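Local coordinates for putative 4-hydroxybenzoyl-CoA thioesterase (Geobacillus stearothermophilus, PDB 2OIW), which probably hydrolyses acyl-CoA thioesters, as a predicted bacterial thioesterase of the hot-dog fold superfamily related to 4-hydroxybenzoyl-CoA thioesterases, at residues A3-V8 against R35-K40; S14-D17 against H21-N24; P28-A33 against Q70-Y75; Y89-Q94 against C99-S104. One frame throughout, in Å; residues are numbered along the deposited sequence. Where two conformers were deposited one is given.

Interactions 1, 3 and 4 share one curled antiparallel sheet, whereas interaction 2 lies in the loop between strand 5-9 and helix 27-34, at the subunit interfaces. Interaction 3 is part of the hydrophobic core, with helix 27-34 packed on strand 72-81; interaction 1, partly buried, brings the next helix, 36-42, against the neighbouring edge strand. Both rely on rings and aliphatic carbons. Interaction 4 builds the sheet itself, through backbone hydrogen bonds of the hairpin 85-94/97-110, with buried polar side chains added. In interaction 2 hydrogen bonds and a magnesium ion do the work. R35 forms a salt bridge with E90 between interactions 1 and 4, W30 a weak hydrogen bond with E15 between 3 and 2.

Interaction 1. Residues A3-V8 against R35-K40; sequences AMFTTV and RHEIFK
F5 reaches from the start of its strand to the first turn of helix 36-42 and meets two side chains there, E37 and I38. The contact with E37 is a CH-pi interaction. CB of E37 sits 3.8 Å from the centroid of the F5 ring and 24° off its normal, displaced over the CD1-CE1 side, where CB is 3.5 Å from F5 CE1. It is the aliphatic part of the glutamate that touches: the chain bends at chi2 (-53°) and takes the carboxylate away from the ring, so a charged residue can lend its methylene groups to a phenyl face while its oxygens avoid the apolar surface.

The second contact is purely apolar. At the CE2 corner of the ring, I38 CG1 lies obliquely, 3.6 Å from F5 CE2, and I38 CD1 follows at 4.1 Å from the same F5 CE2. With CG set beside its own backbone N (chi1 -56°), the phenylalanine projects across the gap and occupies the space between strand and helix. Its ring also meets that of H130, near the C-terminus. I38 continues inward to I78, L86 and I88 of the sheet, which suits a branched aliphatic residue.

Polar links lie around this small patch. The backbone of F5 pairs with T76, and R35, just before the helix, forms a salt bridge with E90.

The arrangement joins the outer strand 5-9 to the helix following the central one, and is consistent with the hot-dog fold, in which a curled antiparallel sheet wraps around a helix.

Interaction 2. Residues S14-D17 against H21-N24; sequences SETD and HINN. With MG (magnesium ion), chain E.
D17 and N23 face each other with their flat ends nearly perpendicular, carboxylate and amide planes 78° apart. N23 ND2 donates to D17 OD2 over 2.7 Å in an almost straight bond (167°) that stays in the amide plane and reaches the oxygen on its anti side. The aspartate's CG lies between its backbone N and carbonyl carbon (chi1 57°), which brings OD2 to the amide nitrogen of N23, while OD1 accepts from V19 N. The asparagine suits its place because each end of the amide has work: OD1 meets T25, and ND2 also bonds E32 of the fourth subunit.

The side chains of T16 and I22 cross at about a right angle, T16 CG2 being 3.9 Å from I22 CD1. Between them the backbones form a single bridge: N23 N donates to E15 O at 2.9 Å, and D17 N to H21 O at 3.1 Å. These bonds tie the two ends of the short connection together.

While E15 O faces N23, the flanking carbonyls bind magnesium, S14 O and T16 O each 2.4 Å from the ion; two waters and T16 O of the third subunit also bind it. Carbonyl and water oxygens are hard ligands, apt for this ion. These ligands are neutral, so none offsets the ion's charge, and since the protein ones are main-chain atoms from two subunits, the site probably helps to join them.

Interaction 3. Residues P28-A33 against Q70-Y75; sequences PVWFEA and QDVTVY
W30 leaves the helix toward strand 72-75, and its indole crosses V72 at about a right angle. At the root, W30 CB faces V74 CG2 from a loose 4.4 Å, and the residue's carbonyl oxygen also lies against the V74 methyls. CG is set beside the backbone N (chi1 -73°), swinging the indole toward V72. Along the six-membered ring, CE3 comes 4.0 Å from V72 CG2, and CZ3 is 3.9 Å from both V72 CG1 and V72 CG2. At the far corner, CH2 meets V72 CG1 and I22. The V72 CG2 methyl stands over the face, displaced toward the rim, 4.1 Å from the centroid of the six-membered ring and 20° off its normal, a CH-pi contact. NE1, on the pyrrole side, makes a weak hydrogen bond to E15, so the one polar atom finds an acceptor.

F31, the next residue, meets V74 obliquely, with F31 CD1 4.0 Å from V74 CG1. Beta-branched valine suits the strand: V72 turns both methyls to the indole, whereas V74 gives CG1 to F31 and CG2 to the root of W30.

The short helix and strand axes cross at -59°, 8.5 Å apart. W30 also touches I9 of strand 5-9, both rings reach I92 of strand 85-94, and F31 touches V60 of strand 53-62. Helix 27-34 thus lies across the sheet's strands as the central helix of the hot-dog fold.

Interaction 4. Residues Y89-Q94 against C99-S104; sequences YEEIHQ and CAKGRS
E90 and G102 form a hydrogen-bonded antiparallel pair: G102 N donates to E90 O at 2.7 Å, and E90 N to G102 O at 3.0 Å. Glycine leaves room for the E90 side chain, whose CG passes 3.5 Å from G102 O. From there the chain, bent at chi2 (-148°), carries E90 OE2 to within 2.9 Å of S104 OG, which donates to it from above the carboxylate plane.

On the opposite face, Y89 and K101 run side by side, Y89 OH being 3.6 Å from K101 CD. Y89 CD1 lies 3.9 Å from R103 CZ, over the centre of the guanidinium, with ring and guanidinium planes 53° apart.

The two strands are the arms of a beta hairpin in the sheet of the hot-dog fold. Near its turn, C99 N and A100 N both donate to I92 O, the first at 2.8 Å, which makes a classic beta bulge. Within the bulge, CB of A100 packs on I92 CB.

Farther out, on its own strand, E91 OE2 accepts from Y89 OH through the anti lone pair, fixing the phenol hydroxyl, and E91 OE1, in the plane of the H93 ring, accepts from H93 NE2. R103 NE also forms a salt bridge with E79. The buried E90 carboxylate also partners R35, whose positive charge would probably favour its ionised form. W30 and F31 of helix 27-34 pack on I92, F31 also on E90.

Interaction 1. Residues A3-V8 against R35-K40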
loop_
_atom_site.group_PDB
_atom_site.type_symbol
_atom_site.label_atom_id
_atom_site.label_comp_id
_atom_site.label_asym_id
_atom_site.label_seq_id
_atom_site.Cartn_x
_atom_site.Cartn_y
_atom_site.Cartn_z
ATOM N N ALA A 3 -29.924 -5.857 2.932
ATOM C CA ALA A 3 -29.768 -4.541 2.316
ATOM C C ALA A 3 -28.310 -4.055 2.123
ATOM O O ALA A 3 -28.079 -2.923 1.669
ATOM C CB ALA A 3 -30.585 -3.519 3.115
HETATM N N MSE A 4 -27.330 -4.896 2.437
HETATM C CA MSE A 4 -25.935 -4.455 2.339
HETATM C C MSE A 4 -25.373 -4.288 0.895
HETATM O O MSE A 4 -25.925 -4.848 -0.058
HETATM C CB MSE A 4 -25.027 -5.293 3.256
HETATM C CG MSE A 4 -24.521 -6.602 2.690
HETATM SE SE MSE A 4 -25.924 -7.902 2.426
HETATM C CE MSE A 4 -26.218 -8.404 4.305
ATOM N N PHE A 5 -24.329 -3.474 0.736
ATOM C CA PHE A 5 -23.633 -3.328 -0.554
ATOM C C PHE A 5 -22.675 -4.481 -0.672
ATOM O O PHE A 5 -22.146 -4.929 0.333
ATOM C CB PHE A 5 -22.826 -2.029 -0.632
ATOM C CG PHE A 5 -23.632 -0.781 -0.387
ATOM C CD1 PHE A 5 -24.434 -0.238 -1.394
ATOM C CD2 PHE A 5 -23.596 -0.153 0.848
ATOM C CE1 PHE A 5 -25.172 0.906 -1.180
ATOM C CE2 PHE A 5 -24.343 1.004 1.078
ATOM C CZ PHE A 5 -25.114 1.539 0.068
ATOM N N THR A 6 -22.475 -4.959 -1.895
ATOM C CA THR A 6 -21.644 -6.119 -2.216
ATOM C C THR A 6 -20.539 -5.732 -3.219
ATOM O O THR A 6 -20.832 -5.205 -4.287
ATOM C CB THR A 6 -22.496 -7.228 -2.864
ATOM O OG1 THR A 6 -23.432 -7.705 -1.908
ATOM C CG2 THR A 6 -21.612 -8.398 -3.318
ATOM N N THR A 7 -19.282 -6.013 -2.884
ATOM C CA THR A 7 -18.158 -5.555 -3.683
ATOM C C THR A 7 -17.227 -6.750 -3.825
ATOM O O THR A 7 -16.616 -7.179 -2.845
ATOM C CB THR A 7 -17.417 -4.355 -2.979
ATOM O OG1 THR A 7 -18.359 -3.325 -2.657
ATOM C CG2 THR A 7 -16.338 -3.744 -3.870
ATOM N N VAL A 8 -17.139 -7.294 -5.029
ATOM C CA VAL A 8 -16.183 -8.374 -5.355
ATOM C C VAL A 8 -14.817 -7.770 -5.701
ATOM O O VAL A 8 -14.729 -6.826 -6.502
ATOM C CB VAL A 8 -16.675 -9.291 -6.548
ATOM C CG1 VAL A 8 -15.732 -10.479 -6.743
ATOM C CG2 VAL A 8 -18.102 -9.808 -6.304
ATOM N N ARG A 35 -16.894 0.587 1.109
ATOM C CA ARG A 35 -17.626 1.833 1.485
ATOM C C ARG A 35 -17.915 2.802 0.305
ATOM O O ARG A 35 -18.600 3.834 0.465
ATOM C CB ARG A 35 -16.850 2.547 2.595
ATOM C CG ARG A 35 -16.699 1.707 3.869
ATOM C CD ARG A 35 -15.762 2.374 4.862
ATOM N NE ARG A 35 -15.317 1.400 5.854
ATOM C CZ ARG A 35 -14.091 1.352 6.348
ATOM N NH1 ARG A 35 -13.169 2.218 5.932
ATOM N NH2 ARG A 35 -13.787 0.412 7.235
ATOM N N HIS A 36 -17.416 2.455 -0.885
ATOM C CA HIS A 36 -17.558 3.282 -2.096
ATOM C C HIS A 36 -18.958 3.885 -2.325
ATOM O O HIS A 36 -19.101 5.100 -2.504
ATOM C CB HIS A 36 -17.174 2.438 -3.324
ATOM C CG HIS A 36 -17.036 3.230 -4.584
ATOM N ND1 HIS A 36 -15.926 4.007 -4.856
ATOM C CD2 HIS A 36 -17.865 3.368 -5.646
ATOM C CE1 HIS A 36 -16.078 4.579 -6.039
ATOM N NE2 HIS A 36 -17.252 4.220 -6.532
ATOM N N GLU A 37 -19.982 3.028 -2.350
ATOM C CA GLU A 37 -21.368 3.498 -2.527
ATOM C C GLU A 37 -21.850 4.448 -1.413
ATOM O O GLU A 37 -22.650 5.336 -1.644
ATOM C CB GLU A 37 -22.320 2.312 -2.645
ATOM C CG GLU A 37 -22.088 1.441 -3.881
ATOM C CD GLU A 37 -22.076 2.226 -5.192
ATOM O OE1 GLU A 37 -22.839 3.216 -5.341
ATOM O OE2 GLU A 37 -21.314 1.828 -6.099
ATOM N N ILE A 38 -21.335 4.255 -0.213
ATOM C CA ILE A 38 -21.627 5.144 0.887
ATOM C C ILE A 38 -20.986 6.489 0.635
ATOM O O ILE A 38 -21.667 7.501 0.739
ATOM C CB ILE A 38 -21.209 4.551 2.260
ATOM C CG1 ILE A 38 -22.127 3.364 2.602
ATOM C CG2 ILE A 38 -21.304 5.622 3.370
ATOM C CD1 ILE A 38 -21.628 2.457 3.772
ATOM N N PHE A 39 -19.691 6.518 0.332
ATOM C CA PHE A 39 -19.004 7.769 -0.032
ATOM C C PHE A 39 -19.775 8.492 -1.152
ATOM O O PHE A 39 -19.925 9.722 -1.127
ATOM C CB PHE A 39 -17.547 7.505 -0.464
ATOM C CG PHE A 39 -16.683 6.914 0.625
ATOM C CD1 PHE A 39 -17.029 7.033 1.975
ATOM C CD2 PHE A 39 -15.507 6.254 0.306
ATOM C CE1 PHE A 39 -16.217 6.494 2.965
ATOM C CE2 PHE A 39 -14.694 5.709 1.297
ATOM C CZ PHE A 39 -15.062 5.821 2.620
ATOM N N LYS A 40 -20.289 7.720 -2.105
ATOM C CA LYS A 40 -20.946 8.303 -3.265
ATOM C C LYS A 40 -22.251 9.017 -2.876
ATOM O O LYS A 40 -22.646 9.977 -3.541
ATOM C CB LYS A 40 -21.175 7.245 -4.352
ATOM C CG LYS A 40 -21.296 7.817 -5.743
ATOM C CD LYS A 40 -21.669 6.746 -6.770
ATOM C CE LYS A 40 -21.776 7.330 -8.173
ATOM N NZ LYS A 40 -22.676 8.564 -8.239
#

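Interaction 2. Residues S14-D17 against H21-N24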
loop_
_atom_site.group_PDB
_atom_site.type_symbol
_atom_site.label_atom_id
_atom_site.label_comp_id
_atom_site.label_asym_id
_atom_site.label_seq_id
_atom_site.Cartn_x
_atom_site.Cartn_y
_atom_site.Cartn_z
ATOM N N SER A 14 0.809 -8.299 -4.292
ATOM C CA SER A 14 1.299 -7.237 -3.395
ATOM C C SER A 14 0.512 -7.099 -2.081
ATOM O O SER A 14 1.029 -6.535 -1.113
ATOM C CB SER A 14 1.349 -5.877 -4.113
ATOM O OG SER A 14 0.054 -5.453 -4.499
ATOM N N GLU A 15 -0.698 -7.661 -2.027
ATOM C CA GLU A 15 -1.532 -7.622 -0.807
ATOM C C GLU A 15 -1.269 -8.796 0.163
ATOM O O GLU A 15 -1.827 -8.850 1.261
ATOM C CB GLU A 15 -3.014 -7.577 -1.232
ATOM C CG GLU A 15 -3.345 -6.204 -1.874
ATOM C CD GLU A 15 -4.740 -6.098 -2.498
ATOM O OE1 GLU A 15 -5.308 -7.109 -3.003
ATOM O OE2 GLU A 15 -5.263 -4.962 -2.503
ATOM N N THR A 16 -0.428 -9.740 -0.265
ATOM C CA THR A 16 0.053 -10.826 0.601
ATOM C C THR A 16 1.280 -10.353 1.366
ATOM O O THR A 16 1.791 -9.277 1.083
ATOM C CB THR A 16 0.406 -12.070 -0.209
ATOM O OG1 THR A 16 1.456 -11.744 -1.145
ATOM C CG2 THR A 16 -0.830 -12.591 -0.967
ATOM N N ASP A 17 1.750 -11.145 2.332
ATOM C CA ASP A 17 3.063 -10.894 2.917
ATOM C C ASP A 17 3.878 -12.172 2.885
ATOM O O ASP A 17 3.406 -13.168 2.352
ATOM C CB ASP A 17 2.991 -10.290 4.327
ATOM C CG ASP A 17 2.195 -11.140 5.304
ATOM O OD1 ASP A 17 2.110 -12.388 5.122
ATOM O OD2 ASP A 17 1.655 -10.557 6.281
ATOM N N HIS A 21 -0.126 -15.483 3.254
ATOM C CA HIS A 21 -1.554 -15.161 3.278
ATOM C C HIS A 21 -1.735 -13.671 2.945
ATOM O O HIS A 21 -0.758 -12.964 2.776
ATOM C CB HIS A 21 -2.140 -15.467 4.661
ATOM C CG HIS A 21 -1.792 -16.830 5.194
ATOM N ND1 HIS A 21 -1.549 -17.063 6.532
ATOM C CD2 HIS A 21 -1.664 -18.030 4.582
ATOM C CE1 HIS A 21 -1.297 -18.349 6.722
ATOM N NE2 HIS A 21 -1.362 -18.958 5.555
ATOM N N ILE A 22 -2.979 -13.207 2.839
ATOM C CA ILE A 22 -3.262 -11.776 2.725
ATOM C C ILE A 22 -2.786 -11.099 4.008
ATOM O O ILE A 22 -3.050 -11.607 5.102
ATOM C CB ILE A 22 -4.763 -11.498 2.428
ATOM C CG1 ILE A 22 -5.157 -12.059 1.033
ATOM C CG2 ILE A 22 -5.049 -10.012 2.491
ATOM C CD1 ILE A 22 -4.440 -11.316 -0.177
ATOM N N ASN A 23 -2.050 -9.996 3.869
ATOM C CA ASN A 23 -1.539 -9.244 5.029
ATOM C C ASN A 23 -2.685 -8.507 5.723
ATOM O O ASN A 23 -3.657 -8.087 5.063
ATOM C CB ASN A 23 -0.409 -8.269 4.615
ATOM C CG ASN A 23 0.087 -7.393 5.784
ATOM O OD1 ASN A 23 -0.381 -6.254 5.972
ATOM N ND2 ASN A 23 1.010 -7.911 6.565
ATOM N N ASN A 24 -2.598 -8.406 7.048
ATOM C CA ASN A 24 -3.642 -7.757 7.856
ATOM C C ASN A 24 -3.973 -6.297 7.473
ATOM O O ASN A 24 -5.126 -5.872 7.621
ATOM C CB ASN A 24 -3.249 -7.847 9.324
ATOM C CG ASN A 24 -2.208 -6.808 9.713
ATOM O OD1 ASN A 24 -2.552 -5.703 10.064
ATOM N ND2 ASN A 24 -0.953 -7.167 9.674
HETATM MG MG MG E . 2.631 -7.079 0.535
HETATM O O HOH W 1 0.929 -6.324 2.007
HETATM O O HOH W 2 3.812 -5.794 -0.849
#

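Interaction 3. Residues P28-A33 against Q70-Y75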
loop_
_atom_site.group_PDB
_atom_site.type_symbol
_atom_site.label_atom_id
_atom_site.label_comp_id
_atom_site.label_asym_id
_atom_site.label_seq_id
_atom_site.Cartn_x
_atom_site.Cartn_y
_atom_site.Cartn_z
ATOM N N PRO A 28 -8.345 -3.416 6.048
ATOM C CA PRO A 28 -8.941 -2.097 6.019
ATOM C C PRO A 28 -8.979 -1.487 4.615
ATOM O O PRO A 28 -9.814 -0.625 4.359
ATOM C CB PRO A 28 -8.026 -1.287 6.948
ATOM C CG PRO A 28 -7.498 -2.282 7.891
ATOM C CD PRO A 28 -7.258 -3.498 7.045
ATOM N N VAL A 29 -8.088 -1.924 3.721
ATOM C CA VAL A 29 -8.032 -1.354 2.377
ATOM C C VAL A 29 -9.246 -1.863 1.587
ATOM O O VAL A 29 -9.904 -1.103 0.886
ATOM C CB VAL A 29 -6.704 -1.673 1.649
ATOM C CG1 VAL A 29 -6.794 -1.354 0.196
ATOM C CG2 VAL A 29 -5.527 -0.883 2.255
ATOM N N TRP A 30 -9.561 -3.136 1.766
ATOM C CA TRP A 30 -10.729 -3.751 1.128
ATOM C C TRP A 30 -12.067 -3.274 1.741
ATOM O O TRP A 30 -13.081 -3.060 1.028
ATOM C CB TRP A 30 -10.562 -5.268 1.294
ATOM C CG TRP A 30 -9.486 -5.853 0.410
ATOM C CD1 TRP A 30 -8.793 -5.225 -0.595
ATOM C CD2 TRP A 30 -9.069 -7.214 0.396
ATOM N NE1 TRP A 30 -7.922 -6.119 -1.192
ATOM C CE2 TRP A 30 -8.086 -7.346 -0.601
ATOM C CE3 TRP A 30 -9.401 -8.335 1.177
ATOM C CZ2 TRP A 30 -7.449 -8.558 -0.851
ATOM C CZ3 TRP A 30 -8.796 -9.529 0.906
ATOM C CH2 TRP A 30 -7.836 -9.635 -0.099
ATOM N N PHE A 31 -12.084 -3.106 3.061
ATOM C CA PHE A 31 -13.235 -2.493 3.758
ATOM C C PHE A 31 -13.492 -1.081 3.260
ATOM O O PHE A 31 -14.634 -0.721 3.005
ATOM C CB PHE A 31 -13.027 -2.458 5.287
ATOM C CG PHE A 31 -13.363 -3.756 5.981
ATOM C CD1 PHE A 31 -14.433 -4.549 5.553
ATOM C CD2 PHE A 31 -12.632 -4.152 7.088
ATOM C CE1 PHE A 31 -14.749 -5.731 6.223
ATOM C CE2 PHE A 31 -12.927 -5.313 7.763
ATOM C CZ PHE A 31 -13.975 -6.117 7.340
ATOM N N GLU A 32 -12.445 -0.278 3.103
ATOM C CA GLU A 32 -12.655 1.071 2.545
ATOM C C GLU A 32 -13.165 1.018 1.097
ATOM O O GLU A 32 -13.974 1.847 0.680
ATOM C CB GLU A 32 -11.372 1.918 2.637
ATOM C CG GLU A 32 -11.600 3.410 2.221
ATOM C CD GLU A 32 -10.285 4.170 2.102
ATOM O OE1 GLU A 32 -9.463 3.749 1.267
ATOM O OE2 GLU A 32 -10.052 5.134 2.879
ATOM N N ALA A 33 -12.672 0.051 0.321
ATOM C CA ALA A 33 -13.185 -0.170 -1.034
ATOM C C ALA A 33 -14.716 -0.487 -1.003
ATOM O O ALA A 33 -15.479 0.021 -1.806
ATOM C CB ALA A 33 -12.371 -1.313 -1.727
ATOM N N GLN A 70 -8.000 -16.466 -5.231
ATOM C CA GLN A 70 -9.445 -16.641 -5.146
ATOM C C GLN A 70 -10.029 -15.260 -4.858
ATOM O O GLN A 70 -9.476 -14.508 -4.042
ATOM C CB GLN A 70 -9.812 -17.571 -3.980
ATOM C CG GLN A 70 -9.203 -18.969 -3.996
ATOM C CD GLN A 70 -9.345 -19.698 -2.649
ATOM O OE1 GLN A 70 -8.481 -19.597 -1.759
ATOM N NE2 GLN A 70 -10.452 -20.408 -2.491
ATOM N N ASP A 71 -11.154 -14.924 -5.493
ATOM C CA ASP A 71 -11.819 -13.630 -5.238
ATOM C C ASP A 71 -12.351 -13.548 -3.805
ATOM O O ASP A 71 -12.522 -14.559 -3.138
ATOM C CB ASP A 71 -12.940 -13.379 -6.260
ATOM C CG ASP A 71 -12.381 -12.957 -7.608
ATOM O OD1 ASP A 71 -11.150 -12.685 -7.691
ATOM O OD2 ASP A 71 -13.164 -12.881 -8.571
ATOM N N VAL A 72 -12.570 -12.333 -3.334
ATOM C CA VAL A 72 -13.177 -12.104 -2.020
ATOM C C VAL A 72 -14.351 -11.180 -2.246
ATOM O O VAL A 72 -14.395 -10.469 -3.262
ATOM C CB VAL A 72 -12.203 -11.446 -1.020
ATOM C CG1 VAL A 72 -10.946 -12.324 -0.839
ATOM C CG2 VAL A 72 -11.858 -10.012 -1.433
ATOM N N THR A 73 -15.314 -11.241 -1.335
ATOM C CA THR A 73 -16.485 -10.383 -1.386
ATOM C C THR A 73 -16.615 -9.621 -0.095
ATOM O O THR A 73 -16.628 -10.209 0.990
ATOM C CB THR A 73 -17.782 -11.183 -1.627
ATOM O OG1 THR A 73 -17.594 -12.019 -2.769
ATOM C CG2 THR A 73 -18.942 -10.255 -1.882
ATOM N N VAL A 74 -16.732 -8.305 -0.247
ATOM C CA VAL A 74 -16.958 -7.387 0.858
ATOM C C VAL A 74 -18.430 -7.059 0.915
ATOM O O VAL A 74 -19.028 -6.656 -0.090
ATOM C CB VAL A 74 -16.098 -6.113 0.691
ATOM C CG1 VAL A 74 -16.140 -5.235 1.975
ATOM C CG2 VAL A 74 -14.629 -6.535 0.345
ATOM N N TYR A 75 -19.015 -7.289 2.092
ATOM C CA TYR A 75 -20.382 -6.883 2.407
ATOM C C TYR A 75 -20.322 -5.728 3.376
ATOM O O TYR A 75 -19.681 -5.818 4.424
ATOM C CB TYR A 75 -21.139 -8.021 3.048
ATOM C CG TYR A 75 -21.229 -9.235 2.166
ATOM C CD1 TYR A 75 -22.270 -9.361 1.231
ATOM C CD2 TYR A 75 -20.301 -10.260 2.265
ATOM C CE1 TYR A 75 -22.377 -10.479 0.425
ATOM C CE2 TYR A 75 -20.392 -11.388 1.439
ATOM C CZ TYR A 75 -21.437 -11.484 0.538
ATOM O OH TYR A 75 -21.537 -12.565 -0.275
#

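Interaction 4. Residues Y89-Q94 against C99-S104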
loop_
_atom_site.group_PDB
_atom_site.type_symbol
_atom_site.label_atom_id
_atom_site.label_comp_id
_atom_site.label_asym_id
_atom_site.label_seq_id
_atom_site.Cartn_x
_atom_site.Cartn_y
_atom_site.Cartn_z
ATOM N N TYR A 89 -21.229 -1.686 9.602
ATOM C CA TYR A 89 -20.856 -3.060 9.854
ATOM C C TYR A 89 -20.409 -3.681 8.522
ATOM O O TYR A 89 -21.037 -3.443 7.498
ATOM C CB TYR A 89 -21.997 -3.869 10.505
ATOM C CG TYR A 89 -21.574 -5.289 10.755
ATOM C CD1 TYR A 89 -20.683 -5.594 11.773
ATOM C CD2 TYR A 89 -22.013 -6.320 9.927
ATOM C CE1 TYR A 89 -20.255 -6.900 11.985
ATOM C CE2 TYR A 89 -21.599 -7.601 10.121
ATOM C CZ TYR A 89 -20.725 -7.895 11.148
ATOM O OH TYR A 89 -20.312 -9.191 11.330
ATOM N N GLU A 90 -19.341 -4.468 8.532
ATOM C CA GLU A 90 -18.767 -4.975 7.276
ATOM C C GLU A 90 -18.106 -6.331 7.467
ATOM O O GLU A 90 -17.596 -6.647 8.568
ATOM C CB GLU A 90 -17.781 -3.940 6.674
ATOM C CG GLU A 90 -16.817 -3.356 7.728
ATOM C CD GLU A 90 -16.385 -1.912 7.480
ATOM O OE1 GLU A 90 -16.616 -1.363 6.361
ATOM O OE2 GLU A 90 -15.785 -1.324 8.431
ATOM N N GLU A 91 -18.113 -7.138 6.407
ATOM C CA GLU A 91 -17.523 -8.471 6.462
ATOM C C GLU A 91 -16.793 -8.755 5.158
ATOM O O GLU A 91 -17.192 -8.268 4.109
ATOM C CB GLU A 91 -18.610 -9.539 6.654
ATOM C CG GLU A 91 -19.235 -9.576 8.009
ATOM C CD GLU A 91 -20.222 -10.707 8.169
ATOM O OE1 GLU A 91 -20.481 -11.427 7.168
ATOM O OE2 GLU A 91 -20.761 -10.859 9.293
ATOM N N ILE A 92 -15.717 -9.528 5.234
ATOM C CA ILE A 92 -15.074 -10.040 4.021
ATOM C C ILE A 92 -15.149 -11.556 4.010
ATOM O O ILE A 92 -14.822 -12.203 5.006
ATOM C CB ILE A 92 -13.609 -9.562 3.882
ATOM C CG1 ILE A 92 -13.535 -8.039 3.943
ATOM C CG2 ILE A 92 -13.028 -10.024 2.572
ATOM C CD1 ILE A 92 -12.135 -7.525 3.950
ATOM N N HIS A 93 -15.624 -12.104 2.884
ATOM C CA HIS A 93 -15.759 -13.530 2.676
ATOM C C HIS A 93 -14.810 -13.998 1.555
ATOM O O HIS A 93 -14.470 -13.240 0.631
ATOM C CB HIS A 93 -17.197 -13.910 2.275
ATOM C CG HIS A 93 -18.241 -13.601 3.307
ATOM N ND1 HIS A 93 -19.404 -14.328 3.419
ATOM C CD2 HIS A 93 -18.312 -12.635 4.259
ATOM C CE1 HIS A 93 -20.147 -13.833 4.398
ATOM N NE2 HIS A 93 -19.505 -12.802 4.923
ATOM N N GLN A 94 -14.395 -15.254 1.646
ATOM C CA GLN A 94 -13.637 -15.914 0.578
ATOM C C GLN A 94 -14.074 -17.372 0.587
ATOM O O GLN A 94 -14.252 -17.955 1.660
ATOM C CB GLN A 94 -12.127 -15.790 0.780
ATOM C CG GLN A 94 -11.273 -16.393 -0.372
ATOM C CD GLN A 94 -9.779 -16.070 -0.252
ATOM O OE1 GLN A 94 -9.112 -16.476 0.703
ATOM N NE2 GLN A 94 -9.245 -15.340 -1.235
ATOM N N CYS A 99 -14.226 -14.343 6.695
ATOM C CA CYS A 99 -12.834 -14.346 7.090
ATOM C C CYS A 99 -12.464 -13.134 7.915
ATOM O O CYS A 99 -11.470 -13.176 8.614
ATOM C CB CYS A 99 -11.919 -14.455 5.863
ATOM S SG CYS A 99 -12.105 -16.035 4.990
ATOM N N ALA A 100 -13.225 -12.048 7.789
ATOM C CA ALA A 100 -12.959 -10.814 8.535
ATOM C C ALA A 100 -14.252 -10.096 8.812
ATOM O O ALA A 100 -15.132 -10.059 7.948
ATOM C CB ALA A 100 -12.020 -9.893 7.764
ATOM N N LYS A 101 -14.389 -9.575 10.032
ATOM C CA LYS A 101 -15.566 -8.810 10.420
ATOM C C LYS A 101 -15.086 -7.475 10.942
ATOM O O LYS A 101 -14.101 -7.429 11.676
ATOM C CB LYS A 101 -16.339 -9.533 11.509
ATOM C CG LYS A 101 -16.821 -10.922 11.103
ATOM C CD LYS A 101 -17.687 -11.543 12.196
ATOM C CE LYS A 101 -16.877 -11.873 13.441
ATOM N NZ LYS A 101 -17.549 -12.908 14.287
ATOM N N GLY A 102 -15.770 -6.392 10.575
ATOM C CA GLY A 102 -15.307 -5.070 10.931
ATOM C C GLY A 102 -16.456 -4.176 11.318
ATOM O O GLY A 102 -17.610 -4.390 10.926
ATOM N N ARG A 103 -16.118 -3.149 12.078
ATOM C CA ARG A 103 -17.000 -2.015 12.301
ATOM C C ARG A 103 -16.189 -0.737 12.131
ATOM O O ARG A 103 -15.008 -0.668 12.535
ATOM C CB ARG A 103 -17.547 -2.064 13.734
ATOM C CG ARG A 103 -19.011 -2.385 13.868
ATOM C CD ARG A 103 -19.399 -2.556 15.320
ATOM N NE ARG A 103 -20.624 -3.354 15.409
ATOM C CZ ARG A 103 -20.668 -4.682 15.563
ATOM N NH1 ARG A 103 -19.546 -5.386 15.653
ATOM N NH2 ARG A 103 -21.851 -5.306 15.634
ATOM N N SER A 104 -16.829 0.287 11.572
ATOM C CA SER A 104 -16.204 1.597 11.449
ATOM C C SER A 104 -17.209 2.715 11.669
ATOM O O SER A 104 -18.407 2.588 11.347
ATOM C CB SER A 104 -15.513 1.763 10.086
ATOM O OG SER A 104 -16.389 1.409 9.036
#